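Local structure of protease (5Z6O) at residues P9-G12 with L13-S17; S109-I112 with A113-W117. The protein hydrolyses peptide bonds as a subtilisin-like serine protease of the proteinase K type, and probably cleaves casein, gelatin and type IV collagen. One frame throughout, in Å; residues are numbered along the deposited sequence. Where two conformers were deposited one is given.

Contact 1: P9-G12 with L13-S17; sequences PSWG and LSRIS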
loop_
_atom_site.group_PDB
_atom_site.type_symbol
_atom_site.label_atom_id
_atom_site.label_comp_id
_atom_site.label_asym_id
_atom_site.label_seq_id
_atom_site.Cartn_x
_atom_site.Cartn_y
_atom_site.Cartn_z
ATOM N N PRO A 9 -14.630 -8.813 4.525
ATOM C CA PRO A 9 -14.992 -9.079 3.123
ATOM C C PRO A 9 -13.814 -9.303 2.191
ATOM O O PRO A 9 -14.027 -9.503 0.989
ATOM C CB PRO A 9 -15.761 -7.811 2.725
ATOM C CG PRO A 9 -15.210 -6.765 3.588
ATOM C CD PRO A 9 -14.918 -7.428 4.926
ATOM N N SER A 10 -12.582 -9.263 2.691
ATOM C CA SER A 10 -11.424 -9.639 1.886
ATOM C C SER A 10 -10.532 -10.498 2.770
ATOM O O SER A 10 -10.243 -10.087 3.900
ATOM C CB SER A 10 -10.650 -8.405 1.400
ATOM O OG SER A 10 -9.519 -8.822 0.629
ATOM N N TRP A 11 -10.094 -11.665 2.262
ATOM C CA TRP A 11 -9.246 -12.570 3.055
ATOM C C TRP A 11 -7.949 -11.901 3.485
ATOM O O TRP A 11 -7.384 -12.276 4.515
ATOM C CB TRP A 11 -8.936 -13.879 2.273
ATOM C CG TRP A 11 -7.994 -13.677 1.125
ATOM C CD1 TRP A 11 -8.316 -13.355 -0.170
ATOM C CD2 TRP A 11 -6.566 -13.763 1.167
ATOM N NE1 TRP A 11 -7.170 -13.222 -0.931
ATOM C CE2 TRP A 11 -6.082 -13.434 -0.123
ATOM C CE3 TRP A 11 -5.647 -14.034 2.179
ATOM C CZ2 TRP A 11 -4.724 -13.422 -0.435
ATOM C CZ3 TRP A 11 -4.267 -14.008 1.852
ATOM C CH2 TRP A 11 -3.841 -13.743 0.562
ATOM N N GLY A 12 -7.483 -10.883 2.757
ATOM C CA GLY A 12 -6.204 -10.271 3.111
ATOM C C GLY A 12 -6.247 -9.553 4.454
ATOM O O GLY A 12 -5.273 -9.585 5.223
ATOM N N LEU A 13 -7.390 -8.940 4.785
ATOM C CA LEU A 13 -7.519 -8.287 6.083
ATOM C C LEU A 13 -7.400 -9.294 7.211
ATOM O O LEU A 13 -6.629 -9.111 8.160
ATOM C CB LEU A 13 -8.873 -7.566 6.184
ATOM C CG LEU A 13 -9.080 -6.420 5.193
ATOM C CD1 LEU A 13 -10.463 -5.821 5.461
ATOM C CD2 LEU A 13 -8.009 -5.314 5.369
ATOM N N SER A 14 -8.197 -10.354 7.163
ATOM C CA SER A 14 -8.129 -11.286 8.277
ATOM C C SER A 14 -6.800 -12.014 8.315
ATOM O O SER A 14 -6.356 -12.405 9.396
ATOM C CB SER A 14 -9.291 -12.275 8.207
ATOM O OG SER A 14 -9.504 -12.665 6.874
ATOM N N ARG A 15 -6.114 -12.153 7.169
ATOM C CA ARG A 15 -4.812 -12.816 7.183
ATOM C C ARG A 15 -3.803 -12.024 7.990
ATOM O O ARG A 15 -2.969 -12.616 8.681
ATOM C CB ARG A 15 -4.289 -13.006 5.756
ATOM C CG ARG A 15 -2.987 -13.858 5.676
ATOM C CD ARG A 15 -3.267 -15.262 6.170
ATOM N NE ARG A 15 -2.050 -16.064 6.374
ATOM C CZ ARG A 15 -1.345 -16.074 7.502
ATOM N NH1 ARG A 15 -0.296 -16.884 7.613
ATOM N NH2 ARG A 15 -1.712 -15.311 8.537
ATOM N N ILE A 16 -3.817 -10.687 7.858
ATOM C CA ILE A 16 -2.712 -9.929 8.463
ATOM C C ILE A 16 -2.847 -9.771 9.970
ATOM O O ILE A 16 -1.903 -9.286 10.610
ATOM C CB ILE A 16 -2.542 -8.532 7.842
ATOM C CG1 ILE A 16 -3.785 -7.689 8.114
ATOM C CG2 ILE A 16 -2.242 -8.687 6.363
ATOM C CD1 ILE A 16 -3.612 -6.171 7.942
ATOM N N SER A 17 -3.979 -10.168 10.569
ATOM C CA SER A 17 -4.111 -10.144 12.021
ATOM C C SER A 17 -4.088 -11.536 12.623
ATOM O O SER A 17 -4.430 -11.704 13.792
ATOM C CB SER A 17 -5.371 -9.392 12.484
ATOM O OG SER A 17 -6.572 -9.900 11.920
#
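Trp11 and Arg15 meet one helical turn apart at the start of the short helix 11-16, a mostly buried local contact in the N-terminal part of the chain, tied by backbone bonds and finished by a side-chain touch. Ser10 holds the N-cap position; its O takes the amide of Leu13 at 3.2 Å, with the donor well above the carbonyl plane and the N-H bent to 136°. One residue on, Arg15 N reaches Trp11 O at 2.9 Å, and next to it Ile16 N reaches Gly12 O at 3.2 Å. In this subtilase the helix touches Tyr26 of strand 26-29 through Leu13 and Ile16, and Pro208 of strand 205-208, an outermost strand of the parallel sheet, through Trp11 and Ile16. The indole lies with CG between the backbone N and carbonyl carbon (chi1 71°), which leaves CE3 at 4.0 Å from Arg15 CB, an oblique approach. Its NE1 donates to Lys210 O. Arginine suits position 15 because its methylenes can lie by the ring while the charge travels on: the chain bends at chi2 (63°) and NE forms a salt bridge with Asp191. Ser14, small and polar, gives its OG to Ala23 O, whereas branched Ile16 puts CG2 at 3.4 Å from Gly12 O.

Contact 2: S109-I112 with A113-W117; sequences SQVI and AGMDW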
loop_
_atom_site.group_PDB
_atom_site.type_symbol
_atom_site.label_atom_id
_atom_site.label_comp_id
_atom_site.label_asym_id
_atom_site.label_seq_id
_atom_site.Cartn_x
_atom_site.Cartn_y
_atom_site.Cartn_z
ATOM N N SER A 109 7.767 11.450 -15.832
ATOM C CA SER A 109 7.808 12.800 -15.295
ATOM C C SER A 109 6.493 13.168 -14.589
ATOM O O SER A 109 6.523 13.859 -13.562
ATOM C CB SER A 109 8.153 13.813 -16.388
ATOM O OG SER A 109 7.067 13.922 -17.267
ATOM N N GLN A 110 5.340 12.674 -15.083
ATOM C CA GLN A 110 4.058 12.946 -14.403
ATOM C C GLN A 110 4.013 12.296 -13.028
ATOM O O GLN A 110 3.468 12.867 -12.064
ATOM C CB GLN A 110 2.852 12.389 -15.183
ATOM C CG GLN A 110 2.697 12.786 -16.608
ATOM C CD GLN A 110 1.471 12.145 -17.257
ATOM O OE1 GLN A 110 0.916 11.130 -16.761
ATOM N NE2 GLN A 110 1.021 12.739 -18.349
ATOM N N VAL A 111 4.520 11.061 -12.937
ATOM C CA VAL A 111 4.566 10.372 -11.641
ATOM C C VAL A 111 5.451 11.133 -10.670
ATOM O O VAL A 111 5.097 11.346 -9.494
ATOM C CB VAL A 111 5.065 8.930 -11.820
ATOM C CG1 VAL A 111 5.250 8.251 -10.451
ATOM C CG2 VAL A 111 4.106 8.146 -12.679
ATOM N N ILE A 112 6.649 11.526 -11.130
ATOM C CA ILE A 112 7.570 12.204 -10.234
ATOM C C ILE A 112 6.984 13.526 -9.770
ATOM O O ILE A 112 7.148 13.908 -8.606
ATOM C CB ILE A 112 8.947 12.379 -10.920
ATOM C CG1 ILE A 112 9.574 11.002 -11.119
ATOM C CG2 ILE A 112 9.866 13.305 -10.086
ATOM C CD1 ILE A 112 10.816 11.007 -11.927
ATOM N N ALA A 113 6.297 14.248 -10.672
ATOM C CA ALA A 113 5.628 15.497 -10.286
ATOM C C ALA A 113 4.603 15.259 -9.175
ATOM O O ALA A 113 4.481 16.074 -8.246
ATOM C CB ALA A 113 4.961 16.133 -11.518
ATOM N N GLY A 114 3.882 14.134 -9.229
ATOM C CA GLY A 114 2.936 13.841 -8.152
ATOM C C GLY A 114 3.627 13.522 -6.837
ATOM O O GLY A 114 3.185 13.952 -5.758
ATOM N N MET A 115 4.739 12.778 -6.909
ATOM C CA MET A 115 5.515 12.481 -5.702
ATOM C C MET A 115 6.039 13.750 -5.055
ATOM O O MET A 115 5.974 13.908 -3.819
ATOM C CB MET A 115 6.686 11.552 -6.048
ATOM C CG MET A 115 6.232 10.237 -6.654
ATOM S SD MET A 115 7.572 9.293 -7.378
ATOM C CE MET A 115 8.494 8.923 -5.911
ATOM N N ASP A 116 6.575 14.655 -5.887
ATOM C CA ASP A 116 7.077 15.930 -5.395
ATOM C C ASP A 116 5.970 16.748 -4.735
ATOM O O ASP A 116 6.182 17.358 -3.666
ATOM C CB ASP A 116 7.701 16.720 -6.553
ATOM C CG ASP A 116 9.088 16.219 -6.953
ATOM O OD1 ASP A 116 9.655 15.302 -6.305
ATOM O OD2 ASP A 116 9.607 16.754 -7.946
ATOM N N TRP A 117 4.784 16.784 -5.361
ATOM C CA TRP A 117 3.657 17.501 -4.762
ATOM C C TRP A 117 3.337 16.950 -3.383
ATOM O O TRP A 117 3.110 17.711 -2.423
ATOM C CB TRP A 117 2.428 17.407 -5.665
ATOM C CG TRP A 117 1.253 18.111 -5.081
ATOM C CD1 TRP A 117 0.852 19.396 -5.334
ATOM C CD2 TRP A 117 0.333 17.582 -4.104
ATOM N NE1 TRP A 117 -0.262 19.703 -4.563
ATOM C CE2 TRP A 117 -0.601 18.606 -3.805
ATOM C CE3 TRP A 117 0.210 16.352 -3.460
ATOM C CZ2 TRP A 117 -1.637 18.428 -2.884
ATOM C CZ3 TRP A 117 -0.841 16.170 -2.542
ATOM C CH2 TRP A 117 -1.741 17.206 -2.264
#
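The carboxylate of Asp116, in the conformer described, turns one face to Ile112: the carbonyl O of Ile112 sits over the carbon CG at 3.4 Å, and the methyl CG2 of Ile112 comes up on that same face, 4.1 Å from Asp116 OD2. Because a second conformer of Asp116 was modelled, this placement is doubtful in detail, but the backbone beneath it is firm, with Asp116 N bonded to Ile112 O at 2.9 Å. The indole of Trp117 turns away to pack on Val95 and Val97 of strand 93-98.

Ala113 N to Ser109 O, Gly114 N to Gln110 O and Met115 N to Val111 O continue the same i to i+4 pattern. Gln110 O also accepts from Thr62 OG1, so two donors grip that oxygen. Small Ala113 fits the outer side, its CB 3.4 Å from Ser109 O.

The buried side carries Val111 and Met115. With Val111 CG1 anti to the backbone N (chi1 174°), that methyl leans along the helix and meets Met115 SD at 4.0 Å, while Met115 CG lies 3.3 Å from Val111 O. A bend at chi3 (66°) turns the end of the flexible thioether side chain, which touches Met135 and Val152. An alanine here would keep the backbone bond but would probably open a gap beside Val111 CG1 and take away a contact to Val152. Val111 also touches Val99 and Met135, and Ile112 touches Met145 and Ala148 of helix 143-154. Such an amphipathic helix is typical of a beta-alpha-beta crossover, here joining strands 93-98 and 131-135 past strand 37-42, which ends at Asp42, probably of the charge relay, as in a near-identical protease.

Each contact runs along one helix, the two helices lying on opposite sides of the chain's centre, with contact centres about 32 Å apart. Contact 2 has four i to i+4 backbone bonds; contact 1 has two, and an i to i+3 bond at its N-cap. Contact 1 is mostly buried, and much of its side-chain chemistry is polar, directed to residues outside its segments: Asp191, Lys210 and Ala23. Contact 2 has one solvent-facing side and one apolar side, where valine, isoleucine and methionine pack on the central sheet and a neighbouring helix. Val111 of contact 2 lies about 11 Å from the bound phenylmethanesulfonic acid and Trp11 of contact 1 about 14 Å (side chain to ligand), so neither lines the site.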